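Local coordinates for molybdopterin biosynthesis moeA protein (Pyrococcus horikoshii, PDB 1WU2), which probably takes part in molybdenum cofactor biosynthesis, inserting molybdenum into molybdopterin as related MoeA proteins do, at residues 59-64 and 127-132; 81-86 and 90-95; 306-311 and 373-378; 310-315 and 323-328. All coordinates share one frame; numbering follows the deposited sequence.

Interaction 1: 59-64 and 127-132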
loop_
_atom_site.group_PDB
_atom_site.type_symbol
_atom_site.label_atom_id
_atom_site.label_comp_id
_atom_site.label_asym_id
_atom_site.label_seq_id
_atom_site.Cartn_x
_atom_site.Cartn_y
_atom_site.Cartn_z
ATOM N N ASP A 59 -10.366 34.234 -20.294
ATOM C CA ASP A 59 -10.264 35.620 -20.751
ATOM C C ASP A 59 -11.546 35.935 -21.498
ATOM O O ASP A 59 -11.826 35.313 -22.521
ATOM C CB ASP A 59 -9.072 35.825 -21.695
ATOM C CG ASP A 59 -7.756 35.373 -21.096
ATOM O OD1 ASP A 59 -6.731 35.438 -21.804
ATOM O OD2 ASP A 59 -7.644 34.933 -19.936
ATOM N N GLY A 60 -12.333 36.880 -20.992
ATOM C CA GLY A 60 -13.604 37.200 -21.615
ATOM C C GLY A 60 -14.236 38.501 -21.167
ATOM O O GLY A 60 -13.535 39.452 -20.855
ATOM N N TYR A 61 -15.568 38.534 -21.157
ATOM C CA TYR A 61 -16.331 39.705 -20.740
ATOM C C TYR A 61 -17.331 39.314 -19.653
ATOM O O TYR A 61 -18.174 38.445 -19.863
ATOM C CB TYR A 61 -17.074 40.304 -21.935
ATOM C CG TYR A 61 -16.156 40.831 -23.013
ATOM C CD1 TYR A 61 -15.610 42.108 -22.926
ATOM C CD2 TYR A 61 -15.825 40.049 -24.114
ATOM C CE1 TYR A 61 -14.760 42.594 -23.911
ATOM C CE2 TYR A 61 -14.979 40.524 -25.103
ATOM C CZ TYR A 61 -14.449 41.798 -24.997
ATOM O OH TYR A 61 -13.607 42.273 -25.975
ATOM N N ALA A 62 -17.228 39.957 -18.494
ATOM C CA ALA A 62 -18.156 39.727 -17.397
ATOM C C ALA A 62 -19.496 40.401 -17.696
ATOM O O ALA A 62 -19.590 41.625 -17.724
ATOM C CB ALA A 62 -17.567 40.250 -16.094
ATOM N N ILE A 63 -20.525 39.589 -17.930
ATOM C CA ILE A 63 -21.846 40.084 -18.307
ATOM C C ILE A 63 -22.900 39.626 -17.309
ATOM O O ILE A 63 -22.585 38.992 -16.303
ATOM C CB ILE A 63 -22.212 39.584 -19.727
ATOM C CG1 ILE A 63 -22.296 38.052 -19.764
ATOM C CG2 ILE A 63 -21.191 40.083 -20.743
ATOM C CD1 ILE A 63 -23.046 37.510 -20.962
ATOM N N ARG A 64 -24.153 39.965 -17.598
ATOM C CA ARG A 64 -25.293 39.380 -16.913
ATOM C C ARG A 64 -25.790 38.241 -17.787
ATOM O O ARG A 64 -26.059 38.442 -18.971
ATOM C CB ARG A 64 -26.412 40.405 -16.728
ATOM C CG ARG A 64 -25.963 41.760 -16.202
ATOM C CD ARG A 64 -25.824 41.800 -14.701
ATOM N NE ARG A 64 -27.132 41.817 -14.043
ATOM C CZ ARG A 64 -27.673 42.870 -13.428
ATOM N NH1 ARG A 64 -27.033 44.034 -13.359
ATOM N NH2 ARG A 64 -28.873 42.756 -12.870
ATOM N N ASP A 127 -16.506 49.406 -29.441
ATOM C CA ASP A 127 -16.739 49.350 -27.995
ATOM C C ASP A 127 -17.956 48.478 -27.660
ATOM O O ASP A 127 -18.420 48.460 -26.521
ATOM C CB ASP A 127 -16.928 50.768 -27.426
ATOM C CG ASP A 127 -15.619 51.403 -26.962
ATOM O OD1 ASP A 127 -15.613 52.628 -26.715
ATOM O OD2 ASP A 127 -14.551 50.767 -26.811
ATOM N N LYS A 128 -18.462 47.750 -28.652
ATOM C CA LYS A 128 -19.612 46.872 -28.469
ATOM C C LYS A 128 -19.192 45.416 -28.660
ATOM O O LYS A 128 -18.263 45.126 -29.415
ATOM C CB LYS A 128 -20.727 47.221 -29.464
ATOM C CG LYS A 128 -20.894 48.714 -29.766
ATOM C CD LYS A 128 -21.581 49.454 -28.626
ATOM C CE LYS A 128 -21.500 50.968 -28.800
ATOM N NZ LYS A 128 -20.768 51.626 -27.676
ATOM N N ILE A 129 -19.868 44.513 -27.952
ATOM C CA ILE A 129 -19.741 43.075 -28.192
ATOM C C ILE A 129 -21.099 42.492 -28.564
ATOM O O ILE A 129 -22.142 43.048 -28.220
ATOM C CB ILE A 129 -19.146 42.330 -26.966
ATOM C CG1 ILE A 129 -19.930 42.640 -25.688
ATOM C CG2 ILE A 129 -17.673 42.683 -26.795
ATOM C CD1 ILE A 129 -19.709 41.628 -24.579
ATOM N N TYR A 130 -21.077 41.368 -29.274
ATOM C CA TYR A 130 -22.303 40.732 -29.742
ATOM C C TYR A 130 -22.340 39.264 -29.342
ATOM O O TYR A 130 -21.425 38.499 -29.647
ATOM C CB TYR A 130 -22.434 40.900 -31.257
ATOM C CG TYR A 130 -22.650 42.344 -31.645
ATOM C CD1 TYR A 130 -21.569 43.186 -31.890
ATOM C CD2 TYR A 130 -23.931 42.877 -31.734
ATOM C CE1 TYR A 130 -21.759 44.517 -32.229
ATOM C CE2 TYR A 130 -24.132 44.208 -32.073
ATOM C CZ TYR A 130 -23.042 45.022 -32.319
ATOM O OH TYR A 130 -23.234 46.340 -32.653
ATOM N N VAL A 131 -23.408 38.890 -28.644
ATOM C CA VAL A 131 -23.588 37.531 -28.153
ATOM C C VAL A 131 -24.714 36.859 -28.945
ATOM O O VAL A 131 -25.828 37.380 -29.038
ATOM C CB VAL A 131 -23.859 37.502 -26.621
ATOM C CG1 VAL A 131 -24.979 38.460 -26.222
ATOM C CG2 VAL A 131 -24.173 36.092 -26.151
ATOM N N LEU A 132 -24.399 35.703 -29.522
ATOM C CA LEU A 132 -25.289 35.007 -30.447
ATOM C C LEU A 132 -26.044 33.852 -29.785
ATOM O O LEU A 132 -26.949 33.276 -30.391
ATOM C CB LEU A 132 -24.478 34.477 -31.635
ATOM C CG LEU A 132 -23.453 35.453 -32.231
ATOM C CD1 LEU A 132 -22.453 34.741 -33.128
ATOM C CD2 LEU A 132 -24.159 36.557 -33.002
#
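Ile129 lies over one face of the Tyr61 ring. Its CG2 methyl makes a CH-pi contact, 3.9 Å from the ring centroid and 16° off the ring normal. The methyl is shifted toward the rim, where Ile129 CG2 is 3.8 Å from Tyr61 CZ. The other branch of Ile129 covers the root of the tyrosine, with CD1 4.0 Å from Tyr61 CB. The isoleucine thus points back along the tyrosine. Its chi1 of 53° sets CG2 over the ring, and the extended chi2 (161°) carries CD1 to the root. Strands 60-63 and 128-131 belong to one mixed sheet but are not neighbours in it. Strands 99-103 and 77-84 come between them in the strand order. Yet the CA atoms of Tyr61 and Ile129 are only 8.9 Å apart, so the sheet curls strongly, consistent with a barrel-like body in the MoeA N-terminal region. The contact is therefore made by side chains across the inside of the curl, without any backbone pairing. Ile63 adds a looser touch, its CG2 4.4 Å from CD1 of Ile129. Ala100 of strand 99-103 touches both isoleucines. Arg124 of strand 123-125 packs on both Tyr61 and Ile129, and Leu79 of strand 77-84 meets Ile63.

Interaction 2: 81-86 and 90-95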
loop_
_atom_site.group_PDB
_atom_site.type_symbol
_atom_site.label_atom_id
_atom_site.label_comp_id
_atom_site.label_asym_id
_atom_site.label_seq_id
_atom_site.Cartn_x
_atom_site.Cartn_y
_atom_site.Cartn_z
ATOM N N VAL A 81 -18.978 47.756 -23.596
ATOM C CA VAL A 81 -17.782 47.542 -22.789
ATOM C C VAL A 81 -17.355 48.857 -22.129
ATOM O O VAL A 81 -16.799 49.743 -22.786
ATOM C CB VAL A 81 -16.624 46.968 -23.643
ATOM C CG1 VAL A 81 -15.402 46.660 -22.777
ATOM C CG2 VAL A 81 -17.081 45.715 -24.384
ATOM N N ILE A 82 -17.627 48.967 -20.828
ATOM C CA ILE A 82 -17.300 50.159 -20.037
ATOM C C ILE A 82 -15.892 50.127 -19.433
ATOM O O ILE A 82 -15.359 51.170 -19.052
ATOM C CB ILE A 82 -18.336 50.357 -18.897
ATOM C CG1 ILE A 82 -18.156 49.279 -17.808
ATOM C CG2 ILE A 82 -19.756 50.416 -19.480
ATOM C CD1 ILE A 82 -19.417 48.892 -17.048
ATOM N N GLU A 83 -15.304 48.940 -19.319
ATOM C CA GLU A 83 -13.974 48.802 -18.723
ATOM C C GLU A 83 -13.217 47.574 -19.221
ATOM O O GLU A 83 -13.812 46.571 -19.608
ATOM C CB GLU A 83 -14.079 48.744 -17.194
ATOM C CG GLU A 83 -12.735 48.624 -16.484
ATOM C CD GLU A 83 -12.838 48.685 -14.975
ATOM O OE1 GLU A 83 -13.853 48.219 -14.420
ATOM O OE2 GLU A 83 -11.885 49.191 -14.343
ATOM N N GLU A 84 -11.893 47.683 -19.209
ATOM C CA GLU A 84 -10.999 46.554 -19.409
ATOM C C GLU A 84 -10.015 46.521 -18.244
ATOM O O GLU A 84 -9.186 47.420 -18.097
ATOM C CB GLU A 84 -10.253 46.686 -20.736
ATOM C CG GLU A 84 -11.169 46.902 -21.931
ATOM C CD GLU A 84 -10.460 46.715 -23.257
ATOM O OE1 GLU A 84 -9.235 46.958 -23.327
ATOM O OE2 GLU A 84 -11.135 46.327 -24.232
ATOM N N VAL A 85 -10.128 45.486 -17.415
ATOM C CA VAL A 85 -9.323 45.351 -16.208
ATOM C C VAL A 85 -7.943 44.816 -16.589
ATOM O O VAL A 85 -7.849 43.720 -17.143
ATOM C CB VAL A 85 -9.988 44.383 -15.196
ATOM C CG1 VAL A 85 -9.178 44.293 -13.906
ATOM C CG2 VAL A 85 -11.423 44.809 -14.895
ATOM N N PRO A 86 -6.876 45.571 -16.309
ATOM C CA PRO A 86 -5.510 45.090 -16.569
ATOM C C PRO A 86 -5.164 43.853 -15.744
ATOM O O PRO A 86 -5.927 43.483 -14.849
ATOM C CB PRO A 86 -4.624 46.271 -16.146
ATOM C CG PRO A 86 -5.527 47.452 -16.097
ATOM C CD PRO A 86 -6.875 46.931 -15.736
ATOM N N VAL A 90 -8.392 44.793 -10.147
ATOM C CA VAL A 90 -9.815 44.610 -9.876
ATOM C C VAL A 90 -10.612 45.675 -10.634
ATOM O O VAL A 90 -10.128 46.788 -10.845
ATOM C CB VAL A 90 -10.114 44.714 -8.360
ATOM C CG1 VAL A 90 -11.598 44.507 -8.076
ATOM C CG2 VAL A 90 -9.280 43.708 -7.578
ATOM N N ALA A 91 -11.833 45.326 -11.036
ATOM C CA ALA A 91 -12.700 46.242 -11.776
ATOM C C ALA A 91 -13.152 47.416 -10.910
ATOM O O ALA A 91 -13.664 47.225 -9.806
ATOM C CB ALA A 91 -13.915 45.501 -12.317
ATOM N N LYS A 92 -12.961 48.626 -11.424
ATOM C CA LYS A 92 -13.402 49.845 -10.749
ATOM C C LYS A 92 -14.909 50.048 -10.915
ATOM O O LYS A 92 -15.570 50.551 -10.010
ATOM C CB LYS A 92 -12.660 51.074 -11.294
ATOM C CG LYS A 92 -11.141 50.935 -11.400
ATOM C CD LYS A 92 -10.494 50.579 -10.067
ATOM C CE LYS A 92 -8.984 50.791 -10.115
ATOM N NZ LYS A 92 -8.574 52.120 -9.571
ATOM N N GLU A 93 -15.438 49.651 -12.072
ATOM C CA GLU A 93 -16.844 49.870 -12.416
ATOM C C GLU A 93 -17.696 48.630 -12.146
ATOM O O GLU A 93 -17.181 47.512 -12.077
ATOM C CB GLU A 93 -16.976 50.287 -13.892
ATOM C CG GLU A 93 -17.346 51.754 -14.103
ATOM C CD GLU A 93 -16.138 52.677 -14.124
ATOM O OE1 GLU A 93 -15.284 52.572 -13.217
ATOM O OE2 GLU A 93 -16.040 53.513 -15.047
ATOM N N GLU A 94 -19.000 48.849 -11.981
ATOM C CA GLU A 94 -19.964 47.767 -11.789
ATOM C C GLU A 94 -20.598 47.387 -13.126
ATOM O O GLU A 94 -20.463 48.108 -14.115
ATOM C CB GLU A 94 -21.064 48.188 -10.811
ATOM C CG GLU A 94 -20.584 48.546 -9.411
ATOM C CD GLU A 94 -21.732 48.791 -8.443
ATOM O OE1 GLU A 94 -22.650 47.941 -8.366
ATOM O OE2 GLU A 94 -21.725 49.837 -7.755
ATOM N N VAL A 95 -21.303 46.259 -13.137
ATOM C CA VAL A 95 -21.978 45.763 -14.333
ATOM C C VAL A 95 -23.481 45.889 -14.134
ATOM O O VAL A 95 -24.040 45.300 -13.210
ATOM C CB VAL A 95 -21.619 44.289 -14.618
ATOM C CG1 VAL A 95 -22.415 43.751 -15.810
ATOM C CG2 VAL A 95 -20.127 44.150 -14.872
#
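Glu83 has CG anti to its own N (chi1 -179°) and stays extended at the next bond (chi2 175°), which carries its carboxylate straight out to the backbone of Lys92 and Glu93. Each oxygen takes one peptide N-H there. Lys92 N gives its hydrogen to Glu83 OE2 at 3.2 Å, and OE2 uses its syn lone pair. Glu93 N donates to Glu83 OE1, also at 3.2 Å, but arrives 36° out of the carboxylate plane. Both bonds are nearly straight. Beside this polar grip, Val85 CG2 packs 3.7 Å from Ala91 CB, and Val85 CG1 lies against the backbone of Val90. On the other flank, Ile82 CG1 is 4.2 Å from Glu93 CB. The segments run roughly antiparallel where the chain leaves strand 77-84 and turns back through a loop toward strand 99-103. No backbone-to-backbone bond joins them. The Lys92 ammonium makes no salt bridge with the carboxylate, NZ being 6.5 Å from Glu83 OE2, and probably offsets its charge only weakly. With the Glu93 carboxylate close by as a like charge, the negative charge of Glu83 is probably stabilised mainly by the two peptide N-H groups, with solvent likely to help at this surface.

Interaction 3: 306-311 and 373-378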
loop_
_atom_site.group_PDB
_atom_site.type_symbol
_atom_site.label_atom_id
_atom_site.label_comp_id
_atom_site.label_asym_id
_atom_site.label_seq_id
_atom_site.Cartn_x
_atom_site.Cartn_y
_atom_site.Cartn_z
ATOM N N GLN A 306 -2.163 -15.291 11.259
ATOM C CA GLN A 306 -2.615 -14.790 12.552
ATOM C C GLN A 306 -2.511 -13.270 12.635
ATOM O O GLN A 306 -3.328 -12.627 13.285
ATOM C CB GLN A 306 -1.813 -15.431 13.682
ATOM C CG GLN A 306 -2.247 -16.858 13.987
ATOM C CD GLN A 306 -1.299 -17.574 14.928
ATOM O OE1 GLN A 306 -0.221 -17.063 15.249
ATOM N NE2 GLN A 306 -1.696 -18.762 15.374
ATOM N N PHE A 307 -1.512 -12.697 11.969
ATOM C CA PHE A 307 -1.324 -11.253 11.994
ATOM C C PHE A 307 -2.411 -10.569 11.172
ATOM O O PHE A 307 -3.030 -9.617 11.629
ATOM C CB PHE A 307 0.060 -10.853 11.475
ATOM C CG PHE A 307 0.284 -9.367 11.470
ATOM C CD1 PHE A 307 0.838 -8.732 12.568
ATOM C CD2 PHE A 307 -0.103 -8.603 10.382
ATOM C CE1 PHE A 307 1.017 -7.363 12.572
ATOM C CE2 PHE A 307 0.075 -7.233 10.380
ATOM C CZ PHE A 307 0.633 -6.611 11.473
ATOM N N ASN A 308 -2.644 -11.069 9.964
ATOM C CA ASN A 308 -3.648 -10.495 9.071
ATOM C C ASN A 308 -5.080 -10.653 9.580
ATOM O O ASN A 308 -5.914 -9.769 9.376
ATOM C CB ASN A 308 -3.515 -11.098 7.671
ATOM C CG ASN A 308 -2.402 -10.458 6.871
ATOM O OD1 ASN A 308 -2.571 -9.369 6.326
ATOM N ND2 ASN A 308 -1.253 -11.125 6.804
ATOM N N LEU A 309 -5.354 -11.762 10.262
ATOM C CA LEU A 309 -6.709 -12.074 10.721
ATOM C C LEU A 309 -7.040 -11.462 12.083
ATOM O O LEU A 309 -8.213 -11.313 12.417
ATOM C CB LEU A 309 -6.935 -13.594 10.768
ATOM C CG LEU A 309 -6.983 -14.301 9.409
ATOM C CD1 LEU A 309 -6.939 -15.802 9.584
ATOM C CD2 LEU A 309 -8.225 -13.906 8.628
ATOM N N PHE A 310 -6.020 -11.095 12.860
ATOM C CA PHE A 310 -6.237 -10.577 14.212
ATOM C C PHE A 310 -5.501 -9.266 14.451
ATOM O O PHE A 310 -6.125 -8.221 14.630
ATOM C CB PHE A 310 -5.800 -11.609 15.258
ATOM C CG PHE A 310 -6.718 -12.792 15.361
ATOM C CD1 PHE A 310 -6.297 -14.050 14.973
ATOM C CD2 PHE A 310 -8.005 -12.644 15.854
ATOM C CE1 PHE A 310 -7.146 -15.139 15.072
ATOM C CE2 PHE A 310 -8.859 -13.737 15.956
ATOM C CZ PHE A 310 -8.426 -14.980 15.565
ATOM N N VAL A 311 -4.175 -9.326 14.433
ATOM C CA VAL A 311 -3.336 -8.191 14.821
ATOM C C VAL A 311 -3.582 -6.954 13.948
ATOM O O VAL A 311 -3.718 -5.848 14.463
ATOM C CB VAL A 311 -1.829 -8.554 14.786
ATOM C CG1 VAL A 311 -0.986 -7.389 15.300
ATOM C CG2 VAL A 311 -1.552 -9.804 15.611
ATOM N N ASN A 373 0.339 -12.889 -3.105
ATOM C CA ASN A 373 0.014 -11.483 -3.320
ATOM C C ASN A 373 -1.128 -10.995 -2.440
ATOM O O ASN A 373 -1.399 -9.799 -2.360
ATOM C CB ASN A 373 -0.467 -11.325 -4.769
ATOM C CG ASN A 373 0.146 -10.156 -5.459
ATOM O OD1 ASN A 373 0.904 -9.393 -4.857
ATOM N ND2 ASN A 373 -0.164 -10.003 -6.741
ATOM N N ALA A 374 -1.821 -11.933 -1.818
ATOM C CA ALA A 374 -3.155 -11.682 -1.308
ATOM C C ALA A 374 -3.616 -12.879 -0.503
ATOM O O ALA A 374 -2.895 -13.866 -0.385
ATOM C CB ALA A 374 -4.120 -11.434 -2.475
ATOM N N TYR A 375 -4.815 -12.789 0.054
ATOM C CA TYR A 375 -5.427 -13.942 0.683
ATOM C C TYR A 375 -6.935 -13.983 0.508
ATOM O O TYR A 375 -7.591 -12.965 0.312
ATOM C CB TYR A 375 -5.033 -14.044 2.161
ATOM C CG TYR A 375 -5.482 -12.910 3.058
ATOM C CD1 TYR A 375 -6.668 -13.000 3.786
ATOM C CD2 TYR A 375 -4.700 -11.773 3.220
ATOM C CE1 TYR A 375 -7.070 -11.977 4.638
ATOM C CE2 TYR A 375 -5.093 -10.742 4.069
ATOM C CZ TYR A 375 -6.278 -10.850 4.774
ATOM O OH TYR A 375 -6.673 -9.835 5.611
ATOM N N LEU A 376 -7.458 -15.198 0.567
ATOM C CA LEU A 376 -8.875 -15.474 0.480
ATOM C C LEU A 376 -9.300 -16.122 1.789
ATOM O O LEU A 376 -8.589 -16.962 2.329
ATOM C CB LEU A 376 -9.137 -16.424 -0.693
ATOM C CG LEU A 376 -10.480 -17.153 -0.726
ATOM C CD1 LEU A 376 -11.606 -16.169 -0.947
ATOM C CD2 LEU A 376 -10.466 -18.208 -1.810
ATOM N N GLU A 377 -10.464 -15.740 2.292
ATOM C CA GLU A 377 -11.007 -16.329 3.504
ATOM C C GLU A 377 -12.229 -17.170 3.156
ATOM O O GLU A 377 -13.150 -16.691 2.496
ATOM C CB GLU A 377 -11.377 -15.239 4.501
ATOM C CG GLU A 377 -10.173 -14.506 5.075
ATOM C CD GLU A 377 -10.546 -13.166 5.670
ATOM O OE1 GLU A 377 -11.059 -13.135 6.812
ATOM O OE2 GLU A 377 -10.339 -12.140 4.990
ATOM N N ILE A 378 -12.216 -18.425 3.595
ATOM C CA ILE A 378 -13.325 -19.348 3.396
ATOM C C ILE A 378 -13.934 -19.655 4.763
ATOM O O ILE A 378 -13.277 -20.276 5.596
ATOM C CB ILE A 378 -12.830 -20.642 2.716
ATOM C CG1 ILE A 378 -12.063 -20.309 1.429
ATOM C CG2 ILE A 378 -14.006 -21.577 2.423
ATOM C CD1 ILE A 378 -11.359 -21.492 0.791
#
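Asn308 and Tyr375 bring two polar side chains together in a buried place, yet no hydrogen bond joins them. The amide meets the ring obliquely, with the two planes 55° apart. Asn308 OD1 is 3.7 Å from Tyr375 CE2, and Asn308 CB lies 4.0 Å from Tyr375 OH. The polar ends look to other partners: Asn308 ND2 bonds to the carbonyl of Phe304, and Tyr375 OH bonds to NZ of Lys312. Tyr375 CG takes the place between the backbone N and the carbonyl carbon (chi1 63°), from which the ring reaches out to the helix. A phenylalanine here would lack the hydroxyl, which would probably leave the Lys312 ammonium one partner short in a buried place. Next to this pair, Leu309 and Glu377 lie alongside each other, pointing opposite ways. A methyl, Leu309 CD2, comes 3.5 Å from Glu377 OE1, while that oxygen is held by the hydroxyl of Tyr343. The helix has a wider pi-type turn at 307-311. Phe345 of strand 343-351 stacks with Tyr375 and also touches Leu309. Helix 300-319 here packs on strand 374-378 mainly through side chains, with no hydrogen bond between the two segments. This is a helix-on-sheet interface between the probable molybdopterin-binding domain and the C-terminal region, domain IV of MoeA.

Interaction 4: 310-315 and 323-328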
loop_
_atom_site.group_PDB
_atom_site.type_symbol
_atom_site.label_atom_id
_atom_site.label_comp_id
_atom_site.label_asym_id
_atom_site.label_seq_id
_atom_site.Cartn_x
_atom_site.Cartn_y
_atom_site.Cartn_z
ATOM N N PHE A 310 -6.020 -11.095 12.860
ATOM C CA PHE A 310 -6.237 -10.577 14.212
ATOM C C PHE A 310 -5.501 -9.266 14.451
ATOM O O PHE A 310 -6.125 -8.221 14.630
ATOM C CB PHE A 310 -5.800 -11.609 15.258
ATOM C CG PHE A 310 -6.718 -12.792 15.361
ATOM C CD1 PHE A 310 -6.297 -14.050 14.973
ATOM C CD2 PHE A 310 -8.005 -12.644 15.854
ATOM C CE1 PHE A 310 -7.146 -15.139 15.072
ATOM C CE2 PHE A 310 -8.859 -13.737 15.956
ATOM C CZ PHE A 310 -8.426 -14.980 15.565
ATOM N N VAL A 311 -4.175 -9.326 14.433
ATOM C CA VAL A 311 -3.336 -8.191 14.821
ATOM C C VAL A 311 -3.582 -6.954 13.948
ATOM O O VAL A 311 -3.718 -5.848 14.463
ATOM C CB VAL A 311 -1.829 -8.554 14.786
ATOM C CG1 VAL A 311 -0.986 -7.389 15.300
ATOM C CG2 VAL A 311 -1.552 -9.804 15.611
ATOM N N LYS A 312 -3.640 -7.160 12.634
ATOM C CA LYS A 312 -3.874 -6.094 11.662
ATOM C C LYS A 312 -5.112 -5.265 12.018
ATOM O O LYS A 312 -5.083 -4.043 11.955
ATOM C CB LYS A 312 -4.023 -6.700 10.255
ATOM C CG LYS A 312 -4.499 -5.733 9.183
ATOM C CD LYS A 312 -4.310 -6.294 7.776
ATOM C CE LYS A 312 -5.402 -7.275 7.388
ATOM N NZ LYS A 312 -5.641 -7.306 5.918
ATOM N N HIS A 313 -6.190 -5.942 12.395
ATOM C CA HIS A 313 -7.456 -5.281 12.711
ATOM C C HIS A 313 -7.460 -4.620 14.087
ATOM O O HIS A 313 -8.154 -3.627 14.288
ATOM C CB HIS A 313 -8.608 -6.281 12.582
ATOM C CG HIS A 313 -8.718 -6.873 11.215
ATOM N ND1 HIS A 313 -8.941 -6.106 10.092
ATOM C CD2 HIS A 313 -8.593 -8.148 10.781
ATOM C CE1 HIS A 313 -8.966 -6.887 9.027
ATOM N NE2 HIS A 313 -8.758 -8.131 9.418
ATOM N N ALA A 314 -6.692 -5.166 15.026
ATOM C CA ALA A 314 -6.526 -4.552 16.345
ATOM C C ALA A 314 -5.755 -3.240 16.245
ATOM O O ALA A 314 -6.153 -2.234 16.824
ATOM C CB ALA A 314 -5.814 -5.508 17.297
ATOM N N LEU A 315 -4.649 -3.262 15.510
ATOM C CA LEU A 315 -3.830 -2.072 15.283
ATOM C C LEU A 315 -4.623 -0.962 14.593
ATOM O O LEU A 315 -4.503 0.209 14.951
ATOM C CB LEU A 315 -2.603 -2.427 14.442
ATOM C CG LEU A 315 -1.535 -3.243 15.169
ATOM C CD1 LEU A 315 -0.613 -3.925 14.172
ATOM C CD2 LEU A 315 -0.729 -2.359 16.116
ATOM N N ASN A 323 -10.034 2.442 5.699
ATOM C CA ASN A 323 -9.565 2.023 4.377
ATOM C C ASN A 323 -8.104 1.572 4.398
ATOM O O ASN A 323 -7.275 2.053 3.622
ATOM C CB ASN A 323 -9.778 3.143 3.347
ATOM C CG ASN A 323 -11.230 3.582 3.250
ATOM O OD1 ASN A 323 -11.541 4.769 3.356
ATOM N ND2 ASN A 323 -12.124 2.626 3.031
ATOM N N TYR A 324 -7.811 0.640 5.300
ATOM C CA TYR A 324 -6.455 0.120 5.495
ATOM C C TYR A 324 -6.231 -1.215 4.768
ATOM O O TYR A 324 -5.190 -1.860 4.937
ATOM C CB TYR A 324 -6.149 -0.029 6.996
ATOM C CG TYR A 324 -7.085 -0.947 7.766
ATOM C CD1 TYR A 324 -8.280 -0.469 8.299
ATOM C CD2 TYR A 324 -6.764 -2.282 7.980
ATOM C CE1 TYR A 324 -9.139 -1.302 9.010
ATOM C CE2 TYR A 324 -7.615 -3.124 8.692
ATOM C CZ TYR A 324 -8.800 -2.626 9.204
ATOM O OH TYR A 324 -9.644 -3.453 9.907
ATOM N N GLU A 325 -7.213 -1.626 3.970
ATOM C CA GLU A 325 -7.102 -2.832 3.153
ATOM C C GLU A 325 -8.010 -2.751 1.923
ATOM O O GLU A 325 -9.056 -2.099 1.951
ATOM C CB GLU A 325 -7.433 -4.081 3.983
ATOM C CG GLU A 325 -8.877 -4.168 4.461
ATOM C CD GLU A 325 -9.120 -5.323 5.422
ATOM O OE1 GLU A 325 -8.247 -6.210 5.549
ATOM O OE2 GLU A 325 -10.196 -5.344 6.055
ATOM N N VAL A 326 -7.593 -3.421 0.852
ATOM C CA VAL A 326 -8.307 -3.397 -0.418
ATOM C C VAL A 326 -8.903 -4.768 -0.704
ATOM O O VAL A 326 -8.192 -5.771 -0.668
ATOM C CB VAL A 326 -7.365 -3.034 -1.589
ATOM C CG1 VAL A 326 -8.171 -2.693 -2.836
ATOM C CG2 VAL A 326 -6.442 -1.882 -1.209
ATOM N N LYS A 327 -10.202 -4.803 -0.985
ATOM C CA LYS A 327 -10.866 -6.028 -1.417
ATOM C C LYS A 327 -11.085 -6.002 -2.927
ATOM O O LYS A 327 -11.555 -5.007 -3.479
ATOM C CB LYS A 327 -12.192 -6.212 -0.681
ATOM C CG LYS A 327 -12.036 -6.780 0.726
ATOM C CD LYS A 327 -13.203 -7.690 1.114
ATOM C CE LYS A 327 -12.975 -8.356 2.470
ATOM N NZ LYS A 327 -12.428 -7.404 3.488
ATOM N N VAL A 328 -10.746 -7.112 -3.579
ATOM C CA VAL A 328 -10.742 -7.219 -5.033
ATOM C C VAL A 328 -11.560 -8.429 -5.496
ATOM O O VAL A 328 -11.484 -9.505 -4.903
ATOM C CB VAL A 328 -9.296 -7.347 -5.567
ATOM C CG1 VAL A 328 -9.277 -7.454 -7.085
ATOM C CG2 VAL A 328 -8.452 -6.166 -5.104
HETATM O O HOH W 1 -10.348 -2.948 12.885
#
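Lys312 and Glu325 form the tight, charged part of the contact. Lys312 NZ donates to Glu325 OE1 at 2.9 Å, nearly in line with the C-O bond, within a salt bridge. Lys312 is buried, and its ammonium is also bonded to the hydroxyl of Tyr375. CG of Lys312 lies opposite the backbone N (chi1 170°), and a bend at chi3 (80°) turns NZ to the carboxylate. Close by, His313 ND1 and Tyr324 OH share a hydrogen bond of 2.8 Å. The two rings meet rim to rim, their planes 67° apart. The looser side is wetter. A water bridges His313 O, at 2.7 Å, and Tyr324 OH, at 3.1 Å. Glu325 OE2 has a long salt bridge to Lys327, with NZ 4.0 Å away, and lies 3.6 Å from His313 CE1. An alanine for this glutamate removes the carboxylate and would probably leave the buried Lys312 charge without its acidic mate. The chain leaves helix 300-319 and returns past it before strand 327-332, whose Lys327 and Val328 meet the second subunit. This is a polar junction between the last helix of the probable molybdopterin-binding domain and the chain entering the C-terminal sheet, next to the dimer interface.

Interactions 1 and 2 both reach the same curled sheet and touch, their centres about 12 Å apart. Interaction 1 is buried and apolar. Interaction 2 lies at the surface, where a carboxylate binds loop N-H groups. It is nested within the loop that interaction 1 closes. Interactions 3 and 4 lie far off, their centres about 56 to 65 Å from those of the first two. They share Phe310, Val311 and helix 300-319. Interaction 3 is a buried helix-to-strand contact with no hydrogen bond between its segments. Interaction 4 is partly buried and relies on charge, a histidine-tyrosine bond and water. The Tyr375-Lys312 hydrogen bond connects these two at the domain junction.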